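Long-range contacts in glycogen accumulation regulator GarA (Mycobacterium tuberculosis, PDB 6I2P), which probably recognises phosphothreonine through its FHA domain and regulates glycogen accumulation in Mycobacterium tuberculosis: residues 58-63 with 146-151; 54-59 with 70-75; 97-102 with 138-143. All blocks are in the same frame, centred on the assembly; numbering follows the deposited sequence.

Contact 1: residues 58-63 with 146-151; sequences LLVVKR and VFLTGP
Leu58 and Leu148 pair across two antiparallel strands of the FHA beta-sandwich, where strand 57-61, the first of the fold, lies against strand 143-149, the last. The first and last strands of this chain are thus neighbours in one sheet. Two hydrogen-bonded pairs, Leu58 with Leu148 and Val60 with Val146, bracket the non-hydrogen-bonded pair Leu59-Phe147. The bond from Leu148 N to Leu58 O is short, 2.7 Å, and that from Val146 N to Val60 O measures 2.8 Å.

Leu59 and Phe147 share the buried face, with CD2 of Leu59 at the edge of the phenyl ring, near its plane. On the other face Leu58, Val60, Val146 and Leu148 are partly exposed. Leu148 can be followed outward: CB sits 3.8 Å from Leu58 O, CG turns away from the carbonyl carbon and lies beside the backbone N (chi1 -58°), and CD1 then touches Val60 CG2 at 3.9 Å. Farther along, Lys62 lays its extended chain over Val146 while its NZ forms a salt bridge with Glu137; the closest point of that crossing is Lys62 CD to Val146 CG2, 3.7 Å.

Contact 2: residues 54-59 with 70-75; sequences PGSALL and RFLLDQ. With SO4 (sulfate ion), chain K.
Strands 57-59 and 70-73 run antiparallel, their axes 4.6 Å apart at the closest, with Ala57-Leu73 and Leu59-Phe71 as hydrogen-bonded pairs on either side of the non-hydrogen-bonded pair Leu58-Leu72.

On the inward face Ala57, Leu59 and Leu73 pack as an apolar group. Leu73 spreads its two methyls between the others: CD1 meets Ala57 CB at 3.9 Å, and CD2 meets Leu59 CD1 at 3.8 Å. Phe71 ends this row, touching Leu59 only loosely and packing against Ile88 and Leu90. Phe147 and Ile88 press on the Leu59-Leu73 cluster.

The other face is more open to solvent. Leu58 places CG opposite its own backbone N (chi1 -170°), which brings CD1 over toward strand 70-73, to lie 3.9 Å from Arg70 CB and 4.1 Å from Leu72 CD1. Arg70 itself is bent at chi3; its chain runs past Leu58 and alongside Val60 on this exposed face, and NH2 bonds Gly68 O. Its backbone N donates to O4 of a sulfate ion at 2.8 Å, an anion that Ser69 OG also holds and that probably comes from the crystallisation liquor. At the other end, Ser56 OG is bound to Pro53 O, while its CB rests 3.3 Å from Leu73 O. The whole is a beta hairpin, strand 70-73 forming the outermost strand of one sheet of the FHA sandwich within the chain.

Contact 3: residues 97-102 with 138-143; sequences RRHAEF and VQIGKF. With SO4 (sulfate ion), chain L.
In the interior of the FHA beta-sandwich His99, just before strand 100-105, meets Ile140 of strand 137-140. Ser96 and His99 fit the Ser-x-x-His pattern familiar from FHA domains. The two strands belong to different sheets, and the short segments 100-102 and 138-140 pass 10.2 Å apart at their axes, so side chains alone bridge the gap.

Ile140 spans it with both branches. Its CG2 stands over the centre of the imidazole face of His99, 3.5 Å from the ring centroid and 7° off the normal, a CH-pi contact. Its other branch, with CG1 beside the backbone N (chi1 -68°), sends CD1 to Ala100 CB and to Phe102 CZ, both at 4.0 Å. Val138, two residues earlier and on the same face, adds CG1 at 4.1 Å from that same Phe102 CZ. His99 and Ala100 both face Ala80 in a classic beta bulge.

Beyond Ile140 a type II' turn runs to Phe143, and Gly141 takes up its positive phi.

The imidazole is held also by its two nitrogens: NE2 bonds Gly119 O and ND1 bonds Ser96 N. These two polar partners, with a methyl covering one face, should restrict the ring's rotation; accepting from Ser96 N and donating to Gly119 O would be consistent with a neutral histidine protonated on NE2.

Two contacts lie within one sheet, the third between the two sheets. Contacts 1 and 2 share strand 57-61, which pairs with 143-149 along one edge and 70-73 along the other; both rest on backbone hydrogen bonds and have one buried and one more exposed face. Contact 3 is fully buried and joins the two sheets through side chains, without backbone pairing. Leu59 links all three: besides its places in contacts 1 and 2, its CD1 lies 3.6 Å from Phe102 CZ of contact 3. Thr149 OG1 also reaches Ser56 O, probably as a hydrogen bond, tying contact 1 to contact 2. The sulfates are found at the periphery of contacts 2 and 3.

Contact 1: residues 58-63 with 146-151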
loop_
_atom_site.group_PDB
_atom_site.type_symbol
_atom_site.label_atom_id
_atom_site.label_comp_id
_atom_site.label_asym_id
_atom_site.label_seq_id
_atom_site.Cartn_x
_atom_site.Cartn_y
_atom_site.Cartn_z
ATOM N N LEU C 58 -24.070 -19.065 4.607
ATOM C CA LEU C 58 -23.831 -18.215 3.454
ATOM C C LEU C 58 -22.883 -17.074 3.807
ATOM O O LEU C 58 -23.026 -16.453 4.857
ATOM C CB LEU C 58 -25.180 -17.676 2.936
ATOM C CG LEU C 58 -25.195 -16.958 1.592
ATOM C CD1 LEU C 58 -25.052 -17.942 0.429
ATOM C CD2 LEU C 58 -26.473 -16.171 1.435
ATOM N N LEU C 59 -21.897 -16.823 2.942
ATOM C CA LEU C 59 -20.953 -15.719 3.107
ATOM C C LEU C 59 -21.265 -14.720 2.008
ATOM O O LEU C 59 -21.278 -15.097 0.841
ATOM C CB LEU C 59 -19.495 -16.190 2.999
ATOM C CG LEU C 59 -18.953 -17.064 4.128
ATOM C CD1 LEU C 59 -17.733 -17.818 3.662
ATOM C CD2 LEU C 59 -18.628 -16.237 5.382
ATOM N N VAL C 60 -21.578 -13.476 2.372
ATOM C CA VAL C 60 -21.930 -12.450 1.387
ATOM C C VAL C 60 -20.907 -11.324 1.427
ATOM O O VAL C 60 -20.611 -10.811 2.508
ATOM C CB VAL C 60 -23.382 -11.901 1.559
ATOM C CG1 VAL C 60 -23.815 -11.082 0.341
ATOM C CG2 VAL C 60 -24.386 -13.019 1.818
ATOM N N VAL C 61 -20.403 -10.905 0.248
ATOM C CA VAL C 61 -19.480 -9.772 0.150
ATOM C C VAL C 61 -20.335 -8.511 0.389
ATOM O O VAL C 61 -21.301 -8.265 -0.338
ATOM C CB VAL C 61 -18.690 -9.719 -1.188
ATOM C CG1 VAL C 61 -17.593 -8.660 -1.135
ATOM C CG2 VAL C 61 -18.096 -11.077 -1.540
ATOM N N LYS C 62 -20.004 -7.759 1.446
ATOM C CA LYS C 62 -20.739 -6.564 1.855
ATOM C C LYS C 62 -20.470 -5.330 0.987
ATOM O O LYS C 62 -21.407 -4.587 0.700
ATOM C CB LYS C 62 -20.466 -6.258 3.335
ATOM C CG LYS C 62 -21.712 -5.913 4.127
ATOM C CD LYS C 62 -21.376 -5.311 5.482
ATOM C CE LYS C 62 -22.614 -5.195 6.339
ATOM N NZ LYS C 62 -22.358 -4.427 7.582
ATOM N N ARG C 63 -19.205 -5.097 0.584
ATOM C CA ARG C 63 -18.833 -3.921 -0.214
ATOM C C ARG C 63 -17.704 -4.175 -1.226
ATOM O O ARG C 63 -17.082 -5.236 -1.219
ATOM C CB ARG C 63 -18.507 -2.709 0.686
ATOM C CG ARG C 63 -17.359 -2.916 1.672
ATOM C CD ARG C 63 -16.986 -1.627 2.389
ATOM N NE ARG C 63 -17.969 -1.276 3.411
ATOM C CZ ARG C 63 -17.807 -0.324 4.323
ATOM N NH1 ARG C 63 -18.758 -0.086 5.215
ATOM N NH2 ARG C 63 -16.690 0.393 4.355
ATOM N N VAL C 146 -20.039 -11.162 5.208
ATOM C CA VAL C 146 -20.979 -11.335 6.306
ATOM C C VAL C 146 -21.387 -12.807 6.298
ATOM O O VAL C 146 -21.737 -13.353 5.245
ATOM C CB VAL C 146 -22.189 -10.364 6.259
ATOM C CG1 VAL C 146 -23.206 -10.667 7.364
ATOM C CG2 VAL C 146 -21.714 -8.925 6.363
ATOM N N PHE C 147 -21.286 -13.450 7.471
ATOM C CA PHE C 147 -21.648 -14.843 7.672
ATOM C C PHE C 147 -23.121 -14.895 8.076
ATOM O O PHE C 147 -23.527 -14.230 9.034
ATOM C CB PHE C 147 -20.745 -15.481 8.747
ATOM C CG PHE C 147 -21.161 -16.869 9.185
ATOM C CD1 PHE C 147 -22.045 -17.047 10.245
ATOM C CD2 PHE C 147 -20.668 -17.997 8.539
ATOM C CE1 PHE C 147 -22.436 -18.328 10.643
ATOM C CE2 PHE C 147 -21.042 -19.273 8.951
ATOM C CZ PHE C 147 -21.934 -19.431 9.993
ATOM N N LEU C 148 -23.910 -15.697 7.348
ATOM C CA LEU C 148 -25.339 -15.873 7.596
ATOM C C LEU C 148 -25.686 -17.340 7.722
ATOM O O LEU C 148 -25.227 -18.152 6.928
ATOM C CB LEU C 148 -26.199 -15.225 6.498
ATOM C CG LEU C 148 -26.023 -13.720 6.237
ATOM C CD1 LEU C 148 -26.679 -13.328 4.930
ATOM C CD2 LEU C 148 -26.564 -12.876 7.386
ATOM N N THR C 149 -26.507 -17.680 8.713
ATOM C CA THR C 149 -26.952 -19.052 8.943
ATOM C C THR C 149 -28.412 -19.052 9.389
ATOM O O THR C 149 -28.928 -18.004 9.764
ATOM C CB THR C 149 -25.968 -19.800 9.881
ATOM O OG1 THR C 149 -26.207 -21.200 9.784
ATOM C CG2 THR C 149 -26.033 -19.329 11.340
ATOM N N GLY C 150 -29.053 -20.214 9.349
ATOM C CA GLY C 150 -30.445 -20.360 9.755
ATOM C C GLY C 150 -30.639 -20.415 11.259
ATOM O O GLY C 150 -29.658 -20.471 12.009
ATOM N N PRO C 151 -31.903 -20.420 11.752
ATOM C CA PRO C 151 -32.116 -20.507 13.207
ATOM C C PRO C 151 -32.069 -21.946 13.720
ATOM O O PRO C 151 -31.484 -22.822 13.087
ATOM C CB PRO C 151 -33.500 -19.873 13.410
ATOM C CG PRO C 151 -34.079 -19.679 12.028
ATOM C CD PRO C 151 -33.190 -20.353 11.035
#

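Contact 2: residues 54-59 with 70-75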
loop_
_atom_site.group_PDB
_atom_site.type_symbol
_atom_site.label_atom_id
_atom_site.label_comp_id
_atom_site.label_asym_id
_atom_site.label_seq_id
_atom_site.Cartn_x
_atom_site.Cartn_y
_atom_site.Cartn_z
ATOM N N PRO C 54 -30.987 -26.675 5.656
ATOM C CA PRO C 54 -30.528 -26.956 7.032
ATOM C C PRO C 54 -29.065 -27.383 7.144
ATOM O O PRO C 54 -28.563 -28.111 6.281
ATOM C CB PRO C 54 -31.479 -28.060 7.506
ATOM C CG PRO C 54 -32.689 -27.909 6.660
ATOM C CD PRO C 54 -32.190 -27.466 5.321
ATOM N N GLY C 55 -28.395 -26.884 8.182
ATOM C CA GLY C 55 -26.990 -27.169 8.454
ATOM C C GLY C 55 -26.012 -26.439 7.553
ATOM O O GLY C 55 -24.811 -26.722 7.587
ATOM N N SER C 56 -26.510 -25.493 6.743
ATOM C CA SER C 56 -25.672 -24.722 5.829
ATOM C C SER C 56 -25.581 -23.246 6.218
ATOM O O SER C 56 -26.380 -22.755 7.020
ATOM C CB SER C 56 -26.152 -24.879 4.388
ATOM O OG SER C 56 -27.211 -23.985 4.097
ATOM N N ALA C 57 -24.599 -22.548 5.640
ATOM C CA ALA C 57 -24.369 -21.127 5.866
ATOM C C ALA C 57 -24.081 -20.401 4.554
ATOM O O ALA C 57 -23.883 -21.037 3.515
ATOM C CB ALA C 57 -23.231 -20.928 6.852
ATOM N N LEU C 58 -24.070 -19.065 4.607
ATOM C CA LEU C 58 -23.831 -18.215 3.454
ATOM C C LEU C 58 -22.883 -17.074 3.807
ATOM O O LEU C 58 -23.026 -16.453 4.857
ATOM C CB LEU C 58 -25.180 -17.676 2.936
ATOM C CG LEU C 58 -25.195 -16.958 1.592
ATOM C CD1 LEU C 58 -25.052 -17.942 0.429
ATOM C CD2 LEU C 58 -26.473 -16.171 1.435
ATOM N N LEU C 59 -21.897 -16.823 2.942
ATOM C CA LEU C 59 -20.953 -15.719 3.107
ATOM C C LEU C 59 -21.265 -14.720 2.008
ATOM O O LEU C 59 -21.278 -15.097 0.841
ATOM C CB LEU C 59 -19.495 -16.190 2.999
ATOM C CG LEU C 59 -18.953 -17.064 4.128
ATOM C CD1 LEU C 59 -17.733 -17.818 3.662
ATOM C CD2 LEU C 59 -18.628 -16.237 5.382
ATOM N N ARG C 70 -21.873 -14.072 -3.271
ATOM C CA ARG C 70 -22.054 -14.932 -2.117
ATOM C C ARG C 70 -21.515 -16.325 -2.347
ATOM O O ARG C 70 -21.302 -16.738 -3.485
ATOM C CB ARG C 70 -23.524 -14.945 -1.640
ATOM C CG ARG C 70 -24.541 -15.358 -2.698
ATOM C CD ARG C 70 -25.899 -14.739 -2.429
ATOM N NE ARG C 70 -25.837 -13.281 -2.549
ATOM C CZ ARG C 70 -26.597 -12.432 -1.866
ATOM N NH1 ARG C 70 -27.511 -12.882 -1.016
ATOM N NH2 ARG C 70 -26.459 -11.128 -2.037
ATOM N N PHE C 71 -21.274 -17.036 -1.250
ATOM C CA PHE C 71 -20.721 -18.378 -1.255
ATOM C C PHE C 71 -21.453 -19.211 -0.224
ATOM O O PHE C 71 -21.578 -18.800 0.934
ATOM C CB PHE C 71 -19.209 -18.330 -0.953
ATOM C CG PHE C 71 -18.444 -17.314 -1.772
ATOM C CD1 PHE C 71 -17.987 -17.626 -3.044
ATOM C CD2 PHE C 71 -18.207 -16.035 -1.277
ATOM C CE1 PHE C 71 -17.293 -16.683 -3.804
ATOM C CE2 PHE C 71 -17.528 -15.086 -2.045
ATOM C CZ PHE C 71 -17.073 -15.418 -3.301
ATOM N N LEU C 72 -21.973 -20.364 -0.657
ATOM C CA LEU C 72 -22.694 -21.271 0.227
ATOM C C LEU C 72 -21.725 -22.259 0.868
ATOM O O LEU C 72 -20.934 -22.897 0.173
ATOM C CB LEU C 72 -23.808 -22.013 -0.533
ATOM C CG LEU C 72 -24.790 -22.821 0.317
ATOM C CD1 LEU C 72 -25.925 -21.934 0.850
ATOM C CD2 LEU C 72 -25.371 -23.980 -0.489
ATOM N N LEU C 73 -21.787 -22.365 2.201
ATOM C CA LEU C 73 -20.988 -23.297 2.990
ATOM C C LEU C 73 -21.898 -24.492 3.289
ATOM O O LEU C 73 -22.901 -24.341 3.993
ATOM C CB LEU C 73 -20.499 -22.639 4.299
ATOM C CG LEU C 73 -19.699 -21.341 4.185
ATOM C CD1 LEU C 73 -19.556 -20.673 5.532
ATOM C CD2 LEU C 73 -18.328 -21.583 3.594
ATOM N N ASP C 74 -21.587 -25.660 2.695
ATOM C CA ASP C 74 -22.383 -26.885 2.855
ATOM C C ASP C 74 -21.515 -28.147 3.015
ATOM O O ASP C 74 -22.044 -29.259 3.124
ATOM C CB ASP C 74 -23.391 -27.029 1.694
ATOM C CG ASP C 74 -22.800 -27.084 0.290
ATOM O OD1 ASP C 74 -21.550 -27.006 0.155
ATOM O OD2 ASP C 74 -23.585 -27.200 -0.676
ATOM N N GLN C 75 -20.177 -27.959 3.041
ATOM C CA GLN C 75 -19.174 -29.014 3.209
ATOM C C GLN C 75 -18.549 -28.894 4.606
ATOM O O GLN C 75 -18.727 -27.870 5.273
ATOM C CB GLN C 75 -18.060 -28.864 2.151
ATOM C CG GLN C 75 -18.488 -29.119 0.711
ATOM C CD GLN C 75 -17.578 -28.457 -0.302
ATOM O OE1 GLN C 75 -16.420 -28.098 -0.027
ATOM N NE2 GLN C 75 -18.086 -28.287 -1.514
HETATM S S SO4 K . -22.686 -14.862 -7.087
HETATM O O1 SO4 K . -21.749 -15.980 -7.220
HETATM O O2 SO4 K . -22.041 -13.626 -7.542
HETATM O O3 SO4 K . -23.871 -15.131 -7.903
HETATM O O4 SO4 K . -23.085 -14.725 -5.694
HETATM O O HOH W 1 -24.392 -29.443 5.575
#

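Contact 3: residues 97-102 with 138-143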
loop_
_atom_site.group_PDB
_atom_site.type_symbol
_atom_site.label_atom_id
_atom_site.label_comp_id
_atom_site.label_asym_id
_atom_site.label_seq_id
_atom_site.Cartn_x
_atom_site.Cartn_y
_atom_site.Cartn_z
ATOM N N ARG C 97 -2.928 -17.036 -1.512
ATOM C CA ARG C 97 -3.416 -18.151 -2.342
ATOM C C ARG C 97 -4.118 -19.175 -1.443
ATOM O O ARG C 97 -5.237 -19.596 -1.734
ATOM C CB ARG C 97 -2.266 -18.771 -3.148
ATOM C CG ARG C 97 -1.867 -17.884 -4.317
ATOM C CD ARG C 97 -0.446 -18.119 -4.769
ATOM N NE ARG C 97 0.521 -17.376 -3.961
ATOM C CZ ARG C 97 1.808 -17.250 -4.267
ATOM N NH1 ARG C 97 2.290 -17.791 -5.379
ATOM N NH2 ARG C 97 2.618 -16.562 -3.476
ATOM N N ARG C 98 -3.490 -19.485 -0.299
ATOM C CA ARG C 98 -4.026 -20.324 0.770
ATOM C C ARG C 98 -4.191 -19.340 1.932
ATOM O O ARG C 98 -3.206 -18.979 2.565
ATOM C CB ARG C 98 -3.050 -21.475 1.134
ATOM C CG ARG C 98 -2.632 -22.380 -0.037
ATOM C CD ARG C 98 -3.732 -23.321 -0.487
ATOM N NE ARG C 98 -3.316 -24.117 -1.642
ATOM C CZ ARG C 98 -4.109 -24.422 -2.662
ATOM N NH1 ARG C 98 -5.366 -24.000 -2.683
ATOM N NH2 ARG C 98 -3.651 -25.148 -3.673
ATOM N N HIS C 99 -5.402 -18.808 2.131
ATOM C CA HIS C 99 -5.624 -17.797 3.170
ATOM C C HIS C 99 -6.316 -18.380 4.384
ATOM O O HIS C 99 -5.758 -18.348 5.483
ATOM C CB HIS C 99 -6.418 -16.587 2.614
ATOM C CG HIS C 99 -6.397 -15.375 3.504
ATOM N ND1 HIS C 99 -5.770 -14.206 3.108
ATOM C CD2 HIS C 99 -6.917 -15.191 4.742
ATOM C CE1 HIS C 99 -5.944 -13.347 4.101
ATOM N NE2 HIS C 99 -6.622 -13.898 5.109
ATOM N N ALA C 100 -7.532 -18.917 4.178
ATOM C CA ALA C 100 -8.362 -19.440 5.250
ATOM C C ALA C 100 -9.204 -20.650 4.834
ATOM O O ALA C 100 -9.230 -21.044 3.667
ATOM C CB ALA C 100 -9.272 -18.323 5.774
ATOM N N GLU C 101 -9.878 -21.238 5.816
ATOM C CA GLU C 101 -10.793 -22.359 5.652
ATOM C C GLU C 101 -11.978 -22.174 6.580
ATOM O O GLU C 101 -11.826 -21.704 7.707
ATOM C CB GLU C 101 -10.109 -23.707 5.936
ATOM C CG GLU C 101 -9.246 -24.198 4.785
ATOM C CD GLU C 101 -8.446 -25.460 5.030
ATOM O OE1 GLU C 101 -7.861 -25.973 4.048
ATOM O OE2 GLU C 101 -8.408 -25.938 6.190
ATOM N N PHE C 102 -13.160 -22.530 6.088
ATOM C CA PHE C 102 -14.399 -22.492 6.841
ATOM C C PHE C 102 -14.732 -23.941 7.118
ATOM O O PHE C 102 -14.839 -24.742 6.184
ATOM C CB PHE C 102 -15.507 -21.760 6.067
ATOM C CG PHE C 102 -15.245 -20.280 5.926
ATOM C CD1 PHE C 102 -14.466 -19.790 4.880
ATOM C CD2 PHE C 102 -15.767 -19.378 6.839
ATOM C CE1 PHE C 102 -14.199 -18.421 4.769
ATOM C CE2 PHE C 102 -15.521 -18.010 6.712
ATOM C CZ PHE C 102 -14.727 -17.541 5.688
ATOM N N VAL C 138 -16.382 -11.315 8.494
ATOM C CA VAL C 138 -15.088 -11.947 8.242
ATOM C C VAL C 138 -14.303 -11.118 7.235
ATOM O O VAL C 138 -14.781 -10.875 6.127
ATOM C CB VAL C 138 -15.217 -13.434 7.797
ATOM C CG1 VAL C 138 -13.846 -14.114 7.748
ATOM C CG2 VAL C 138 -16.163 -14.212 8.705
ATOM N N GLN C 139 -13.096 -10.683 7.623
ATOM C CA GLN C 139 -12.230 -9.917 6.736
ATOM C C GLN C 139 -11.069 -10.766 6.261
ATOM O O GLN C 139 -10.253 -11.222 7.065
ATOM C CB GLN C 139 -11.755 -8.597 7.367
ATOM C CG GLN C 139 -11.248 -7.602 6.327
ATOM C CD GLN C 139 -10.418 -6.493 6.912
ATOM O OE1 GLN C 139 -10.901 -5.632 7.652
ATOM N NE2 GLN C 139 -9.146 -6.479 6.572
ATOM N N ILE C 140 -11.038 -11.012 4.945
ATOM C CA ILE C 140 -9.993 -11.745 4.233
ATOM C C ILE C 140 -9.525 -10.774 3.153
ATOM O O ILE C 140 -10.274 -10.464 2.226
ATOM C CB ILE C 140 -10.494 -13.116 3.690
ATOM C CG1 ILE C 140 -10.795 -14.093 4.858
ATOM C CG2 ILE C 140 -9.479 -13.728 2.716
ATOM C CD1 ILE C 140 -11.653 -15.330 4.509
ATOM N N GLY C 141 -8.329 -10.233 3.348
ATOM C CA GLY C 141 -7.752 -9.220 2.473
ATOM C C GLY C 141 -8.521 -7.925 2.615
ATOM O O GLY C 141 -8.656 -7.397 3.721
ATOM N N LYS C 142 -9.079 -7.447 1.501
ATOM C CA LYS C 142 -9.924 -6.257 1.453
ATOM C C LYS C 142 -11.400 -6.685 1.375
ATOM O O LYS C 142 -12.272 -5.829 1.227
ATOM C CB LYS C 142 -9.549 -5.347 0.263
ATOM C CG LYS C 142 -8.198 -4.658 0.376
ATOM C CD LYS C 142 -7.970 -3.743 -0.822
ATOM C CE LYS C 142 -6.798 -4.166 -1.678
ATOM N NZ LYS C 142 -6.717 -3.370 -2.927
ATOM N N PHE C 143 -11.681 -8.004 1.459
ATOM C CA PHE C 143 -13.050 -8.527 1.423
ATOM C C PHE C 143 -13.686 -8.471 2.801
ATOM O O PHE C 143 -13.094 -8.919 3.777
ATOM C CB PHE C 143 -13.100 -9.972 0.898
ATOM C CG PHE C 143 -12.901 -10.125 -0.588
ATOM C CD1 PHE C 143 -11.632 -10.333 -1.117
ATOM C CD2 PHE C 143 -13.987 -10.095 -1.461
ATOM C CE1 PHE C 143 -11.449 -10.497 -2.494
ATOM C CE2 PHE C 143 -13.802 -10.245 -2.843
ATOM C CZ PHE C 143 -12.532 -10.453 -3.347
HETATM S S SO4 L . -7.047 -5.317 -6.089
HETATM O O1 SO4 L . -7.321 -3.959 -5.608
HETATM O O2 SO4 L . -6.028 -5.265 -7.139
HETATM O O3 SO4 L . -6.571 -6.146 -4.981
HETATM O O4 SO4 L . -8.275 -5.917 -6.625
#